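Single-stranded DNA-binding protein (Enterobacter phage Enc34, PDB 5ODK) probably binds single-stranded DNA through an OB-fold domain, consistent with a part in replication of the phage genome. Local coordinates at residues A[10-15]-A[60-65]; A[24-29]-A[144-149]. All coordinates share one frame; numbering follows the deposited sequence.

Interaction 1 (A[10-15]-A[60-65]); sequences KKVKNG and HGAIKK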
loop_
_atom_site.group_PDB
_atom_site.type_symbol
_atom_site.label_atom_id
_atom_site.label_comp_id
_atom_site.label_asym_id
_atom_site.label_seq_id
_atom_site.Cartn_x
_atom_site.Cartn_y
_atom_site.Cartn_z
ATOM N N LYS A 10 -0.691 -14.310 -10.314
ATOM C CA LYS A 10 -0.696 -13.576 -11.584
ATOM C C LYS A 10 0.289 -12.424 -11.481
ATOM O O LYS A 10 0.200 -11.635 -10.562
ATOM C CB LYS A 10 -2.111 -13.031 -11.883
ATOM C CG LYS A 10 -2.293 -12.241 -13.194
ATOM C CD LYS A 10 -2.163 -13.112 -14.442
ATOM C CE LYS A 10 -2.241 -12.290 -15.734
ATOM N NZ LYS A 10 -2.054 -13.101 -16.976
ATOM N N LYS A 11 1.209 -12.315 -12.429
ATOM C CA LYS A 11 2.169 -11.214 -12.535
ATOM C C LYS A 11 1.731 -10.305 -13.708
ATOM O O LYS A 11 1.410 -10.788 -14.800
ATOM C CB LYS A 11 3.578 -11.812 -12.725
ATOM C CG LYS A 11 4.744 -10.829 -12.702
ATOM C CD LYS A 11 6.086 -11.568 -12.706
ATOM C CE LYS A 11 7.290 -10.627 -12.692
ATOM N NZ LYS A 11 7.267 -9.764 -11.475
ATOM N N VAL A 12 1.657 -9.002 -13.463
ATOM C CA VAL A 12 1.352 -7.988 -14.498
ATOM C C VAL A 12 2.399 -6.883 -14.445
ATOM O O VAL A 12 3.219 -6.881 -13.515
ATOM C CB VAL A 12 -0.055 -7.392 -14.334
ATOM C CG1 VAL A 12 -1.099 -8.480 -14.444
ATOM C CG2 VAL A 12 -0.192 -6.653 -12.998
ATOM N N LYS A 13 2.359 -5.915 -15.358
ATOM C CA LYS A 13 3.280 -4.773 -15.289
ATOM C C LYS A 13 3.151 -4.154 -13.893
ATOM O O LYS A 13 2.067 -3.823 -13.431
ATOM C CB LYS A 13 2.987 -3.721 -16.362
ATOM C CG LYS A 13 3.911 -2.517 -16.292
ATOM C CD LYS A 13 3.709 -1.557 -17.436
ATOM C CE LYS A 13 4.744 -0.449 -17.368
ATOM N NZ LYS A 13 4.859 0.253 -18.665
ATOM N N ASN A 14 4.278 -4.024 -13.207
ATOM C CA ASN A 14 4.300 -3.328 -11.928
ATOM C C ASN A 14 3.415 -3.920 -10.839
ATOM O O ASN A 14 3.049 -3.203 -9.914
ATOM C CB ASN A 14 4.017 -1.831 -12.095
ATOM C CG ASN A 14 5.156 -1.092 -12.758
ATOM O OD1 ASN A 14 6.332 -1.401 -12.510
ATOM N ND2 ASN A 14 4.829 -0.094 -13.563
ATOM N N GLY A 15 3.143 -5.217 -10.871
ATOM C CA GLY A 15 2.371 -5.815 -9.818
ATOM C C GLY A 15 2.295 -7.305 -9.822
ATOM O O GLY A 15 2.534 -7.955 -10.838
ATOM N N HIS A 60 0.250 1.597 -14.191
ATOM C CA HIS A 60 -0.286 0.666 -13.199
ATOM C C HIS A 60 -1.741 0.309 -13.433
ATOM O O HIS A 60 -2.410 -0.118 -12.498
ATOM C CB HIS A 60 -0.108 1.177 -11.764
ATOM C CG HIS A 60 1.327 1.308 -11.342
ATOM N ND1 HIS A 60 2.135 2.347 -11.744
ATOM C CD2 HIS A 60 2.073 0.545 -10.517
ATOM C CE1 HIS A 60 3.336 2.217 -11.182
ATOM N NE2 HIS A 60 3.325 1.123 -10.437
ATOM N N GLY A 61 -2.209 0.391 -14.686
ATOM C CA GLY A 61 -3.605 0.070 -14.945
ATOM C C GLY A 61 -4.009 -1.355 -14.596
ATOM O O GLY A 61 -5.050 -1.580 -13.991
ATOM N N ALA A 62 -3.208 -2.331 -14.995
ATOM C CA ALA A 62 -3.553 -3.733 -14.740
ATOM C C ALA A 62 -3.575 -4.064 -13.268
ATOM O O ALA A 62 -4.480 -4.739 -12.793
ATOM C CB ALA A 62 -2.606 -4.664 -15.482
ATOM N N ILE A 63 -2.577 -3.596 -12.525
ATOM C CA ILE A 63 -2.570 -3.898 -11.104
ATOM C C ILE A 63 -3.690 -3.148 -10.383
ATOM O O ILE A 63 -4.266 -3.682 -9.445
ATOM C CB ILE A 63 -1.172 -3.705 -10.440
ATOM C CG1 ILE A 63 -1.121 -4.345 -9.029
ATOM C CG2 ILE A 63 -0.762 -2.259 -10.444
ATOM C CD1 ILE A 63 -1.291 -5.842 -9.018
ATOM N N LYS A 64 -4.052 -1.956 -10.844
ATOM C CA LYS A 64 -5.206 -1.288 -10.263
ATOM C C LYS A 64 -6.480 -2.100 -10.496
ATOM O O LYS A 64 -7.301 -2.206 -9.602
ATOM C CB LYS A 64 -5.332 0.149 -10.751
ATOM C CG LYS A 64 -6.282 0.987 -9.874
ATOM C CD LYS A 64 -7.610 1.095 -10.545
ATOM C CE LYS A 64 -8.481 1.921 -9.586
ATOM N NZ LYS A 64 -9.862 2.003 -10.090
ATOM N N LYS A 65 -6.634 -2.657 -11.705
ATOM C CA LYS A 65 -7.794 -3.509 -12.013
ATOM C C LYS A 65 -7.866 -4.717 -11.059
ATOM O O LYS A 65 -8.929 -5.061 -10.537
ATOM C CB LYS A 65 -7.758 -3.927 -13.490
ATOM C CG LYS A 65 -8.915 -4.799 -13.892
ATOM C CD LYS A 65 -9.147 -4.762 -15.389
ATOM C CE LYS A 65 -10.402 -5.552 -15.683
ATOM N NZ LYS A 65 -10.802 -5.289 -17.073
HETATM O O HOH W 1 -0.231 -2.548 -13.876
#
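Val12, Asn14 and Gly15 meet His60, Ala62 and Ile63 where a type II beta turn, Val12 to Gly15, packs on the first turn of helix 61-76. The turn links the antiparallel strands 8-12 and 15-18 of the hairpin. Two backbone bonds close it, Val12 N to Gly15 O and Gly15 N to Val12 O. His60 holds the N-cap position of the helix.

The apolar contacts lie along the helix side. Val12 CB stands 3.9 Å from Ala62 CB, and Val12 CG2 reaches over to Ile63 CB at 4.0 Å. Further along, Ile63 CD1 lies 3.7 Å from Gly15 CA, and CG1 also packs against this glycine. Ile63 CG1 is anti to its backbone N (chi1 -167°), which carries CD1 onto the glycine. Ile63 also packs on Ile23 and Val25, so it joins the helix to strand 23-26.

Asn14 and His60 make the flat contact. The amide lies over one face of the imidazole, the two planes 20° apart, with ND2 offset toward the rim. Asn14 CB comes 3.5 Å from His60 CD2. Polar partners elsewhere hold both groups. Asn14 ND2 bonds Thr59 O and OD1 bonds Asn27 ND2. His60 ND1 bonds Pro56 O, and NE2 bonds Ser26 O. These bonds limit rotation of both the amide and the ring. Lys13, a magnesium ligand in a structure of this protein, sits in the same turn; no magnesium is bound here.

The polar bridge between the backbones is a water. It donates to Lys13 O at 2.7 Å and accepts from Ile63 N, in the first helical turn, at 2.9 Å.

Interaction 2 (A[24-29]-A[144-149]); sequences KVSNVR and WVSSVI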
loop_
_atom_site.group_PDB
_atom_site.type_symbol
_atom_site.label_atom_id
_atom_site.label_comp_id
_atom_site.label_asym_id
_atom_site.label_seq_id
_atom_site.Cartn_x
_atom_site.Cartn_y
_atom_site.Cartn_z
ATOM N N LYS A 24 1.286 -7.223 -4.538
ATOM C CA LYS A 24 2.489 -6.388 -4.650
ATOM C C LYS A 24 2.208 -5.263 -5.634
ATOM O O LYS A 24 1.776 -5.542 -6.754
ATOM C CB LYS A 24 3.713 -7.188 -5.111
ATOM C CG LYS A 24 4.997 -6.371 -5.184
ATOM C CD LYS A 24 6.172 -7.244 -5.600
ATOM C CE LYS A 24 7.463 -6.482 -5.709
ATOM N NZ LYS A 24 8.565 -7.439 -6.051
ATOM N N VAL A 25 2.398 -4.023 -5.202
ATOM C CA VAL A 25 2.398 -2.851 -6.061
ATOM C C VAL A 25 3.831 -2.402 -6.192
ATOM O O VAL A 25 4.503 -2.126 -5.189
ATOM C CB VAL A 25 1.465 -1.732 -5.608
ATOM C CG1 VAL A 25 0.017 -2.189 -5.722
ATOM C CG2 VAL A 25 1.800 -1.159 -4.258
ATOM N N SER A 26 4.337 -2.396 -7.419
ATOM C CA SER A 26 5.754 -2.154 -7.671
ATOM C C SER A 26 5.977 -0.781 -8.245
ATOM O O SER A 26 5.175 -0.312 -9.070
ATOM C CB SER A 26 6.341 -3.214 -8.572
ATOM O OG SER A 26 6.116 -4.514 -8.038
ATOM N N ASN A 27 7.076 -0.142 -7.845
ATOM C CA ASN A 27 7.493 1.124 -8.438
ATOM C C ASN A 27 6.439 2.210 -8.272
ATOM O O ASN A 27 5.862 2.739 -9.234
ATOM C CB ASN A 27 7.898 0.880 -9.885
ATOM C CG ASN A 27 8.933 -0.211 -10.004
ATOM O OD1 ASN A 27 9.988 -0.134 -9.323
ATOM N ND2 ASN A 27 8.635 -1.256 -10.787
ATOM N N VAL A 28 6.218 2.528 -7.010
ATOM C CA VAL A 28 5.269 3.564 -6.579
ATOM C C VAL A 28 6.023 4.555 -5.702
ATOM O O VAL A 28 7.056 4.194 -5.107
ATOM C CB VAL A 28 4.056 2.968 -5.865
ATOM C CG1 VAL A 28 3.304 2.056 -6.819
ATOM C CG2 VAL A 28 4.457 2.232 -4.593
ATOM N N ARG A 29 5.529 5.785 -5.613
ATOM C CA ARG A 29 6.228 6.775 -4.809
ATOM C C ARG A 29 5.609 6.815 -3.430
ATOM O O ARG A 29 4.406 6.834 -3.272
ATOM C CB ARG A 29 6.182 8.152 -5.492
ATOM C CG ARG A 29 7.251 9.131 -5.075
ATOM C CD ARG A 29 7.301 10.322 -6.020
ATOM N NE ARG A 29 8.350 11.218 -5.607
ATOM C CZ ARG A 29 8.515 12.428 -6.078
ATOM N NH1 ARG A 29 7.704 12.915 -7.008
ATOM N NH2 ARG A 29 9.492 13.168 -5.600
ATOM N N TRP A 144 10.939 6.106 -4.122
ATOM C CA TRP A 144 10.141 5.064 -4.777
ATOM C C TRP A 144 10.385 3.738 -4.102
ATOM O O TRP A 144 11.515 3.405 -3.704
ATOM C CB TRP A 144 10.501 4.973 -6.250
ATOM C CG TRP A 144 10.149 6.232 -6.984
ATOM C CD1 TRP A 144 10.826 7.410 -6.982
ATOM C CD2 TRP A 144 9.002 6.449 -7.836
ATOM N NE1 TRP A 144 10.179 8.345 -7.740
ATOM C CE2 TRP A 144 9.038 7.786 -8.256
ATOM C CE3 TRP A 144 7.934 5.643 -8.236
ATOM C CZ2 TRP A 144 8.060 8.341 -9.100
ATOM C CZ3 TRP A 144 6.945 6.185 -9.053
ATOM C CH2 TRP A 144 7.020 7.526 -9.478
ATOM N N VAL A 145 9.323 2.957 -3.995
ATOM C CA VAL A 145 9.275 1.676 -3.305
ATOM C C VAL A 145 8.458 0.671 -4.083
ATOM O O VAL A 145 7.747 1.024 -5.033
ATOM C CB VAL A 145 8.664 1.827 -1.876
ATOM C CG1 VAL A 145 9.478 2.830 -1.065
ATOM C CG2 VAL A 145 7.197 2.222 -1.915
ATOM N N SER A 146 8.512 -0.571 -3.644
ATOM C CA SER A 146 7.528 -1.584 -3.965
ATOM C C SER A 146 6.989 -2.106 -2.665
ATOM O O SER A 146 7.705 -2.166 -1.671
ATOM C CB SER A 146 8.123 -2.702 -4.809
ATOM O OG SER A 146 8.574 -2.168 -6.019
ATOM N N SER A 147 5.725 -2.464 -2.609
ATOM C CA SER A 147 5.106 -2.815 -1.333
ATOM C C SER A 147 4.133 -3.952 -1.493
ATOM O O SER A 147 3.404 -4.007 -2.511
ATOM C CB SER A 147 4.412 -1.583 -0.760
ATOM O OG SER A 147 3.727 -1.817 0.453
ATOM N N VAL A 148 4.070 -4.826 -0.509
ATOM C CA VAL A 148 3.052 -5.867 -0.424
ATOM C C VAL A 148 2.018 -5.474 0.611
ATOM O O VAL A 148 2.353 -5.143 1.765
ATOM C CB VAL A 148 3.640 -7.264 -0.133
ATOM C CG1 VAL A 148 2.526 -8.289 -0.052
ATOM C CG2 VAL A 148 4.638 -7.656 -1.195
ATOM N N ILE A 149 0.763 -5.513 0.152
ATOM C CA ILE A 149 -0.390 -5.166 0.949
ATOM C C ILE A 149 -1.431 -6.282 0.857
ATOM O O ILE A 149 -1.321 -7.174 -0.002
ATOM C CB ILE A 149 -1.009 -3.809 0.496
ATOM C CG1 ILE A 149 -1.540 -3.887 -0.948
ATOM C CG2 ILE A 149 0.010 -2.684 0.630
ATOM C CD1 ILE A 149 -2.329 -2.677 -1.374
#
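Residues 24-26 and 144-149 run antiparallel, their segment axes 4.7 Å apart at closest approach and their directions 168° apart. Val25 and Ser147 form a hydrogen-bonded pair. Val25 N gives to Ser147 O and Ser147 N to Val25 O, both at 2.9 Å. Val28 and Val145 form the next such pair, with Val28 N donating to Val145 O almost straight, at 177°.

The register slips by one residue in between. Asn27 and Val28 both face Val145, which makes a G1 beta bulge, with Asn27 at positive phi. At the bulge Ser146 OG accepts the Asn27 N-H at 3.1 Å. Ser146 CB lies 3.7 Å from Val25 O.

The bulge is a corner in the curled sheet of the OB fold. Residues 23-26 pair with strand 15-18 on their other edge, while 28-34 pairs with 49-56. Strand 144-156 spans the bend and stays paired with both. Asn27 OD1 accepts from Arg172 NE of strand 159-173.

Val25, Val28, Val145 and Ser147 share one face of the sheet, where Leu53 and Met55 of strand 49-56 pack against them. Val28 CG2 meets Val145 CG2 at 3.8 Å. Ser147 OG bonds Ser168 O.

Arg29 and Trp144 lie on the other face. Arg29 CB sits over the centre of the six-membered ring, a CH-pi contact of 3.8 Å to the centroid. From there the arginine runs extended across the indole, with CD 3.7 Å from Trp144 CZ2. The guanidinium is nearly parallel to the ring, 8° apart. Arg29 NE bonds Gly142 O, and Trp144 NE1 bonds Asp175 OD2.

Overall arrangement
From the N terminus, the chain first gives the turn at 10-15, then 24-29, then 60-65, and last 144-149. Interaction 1 closes a loop of 44 residues, 21 of them in strands. Interaction 2 closes one of 114. The two loops cross, because 24-29 lies inside the first and 60-65 inside the second. Interaction 1 ties the N-terminal hairpin to helix 61-76, while interaction 2 ties the corner between strands 23-26 and 28-34 to strand 144-156. Their centres are 11 Å apart. They meet directly, through side chains of Asn14 and His60 that reach the corner at Ser26 and Asn27, so hairpin turn, helix start and sheet corner join.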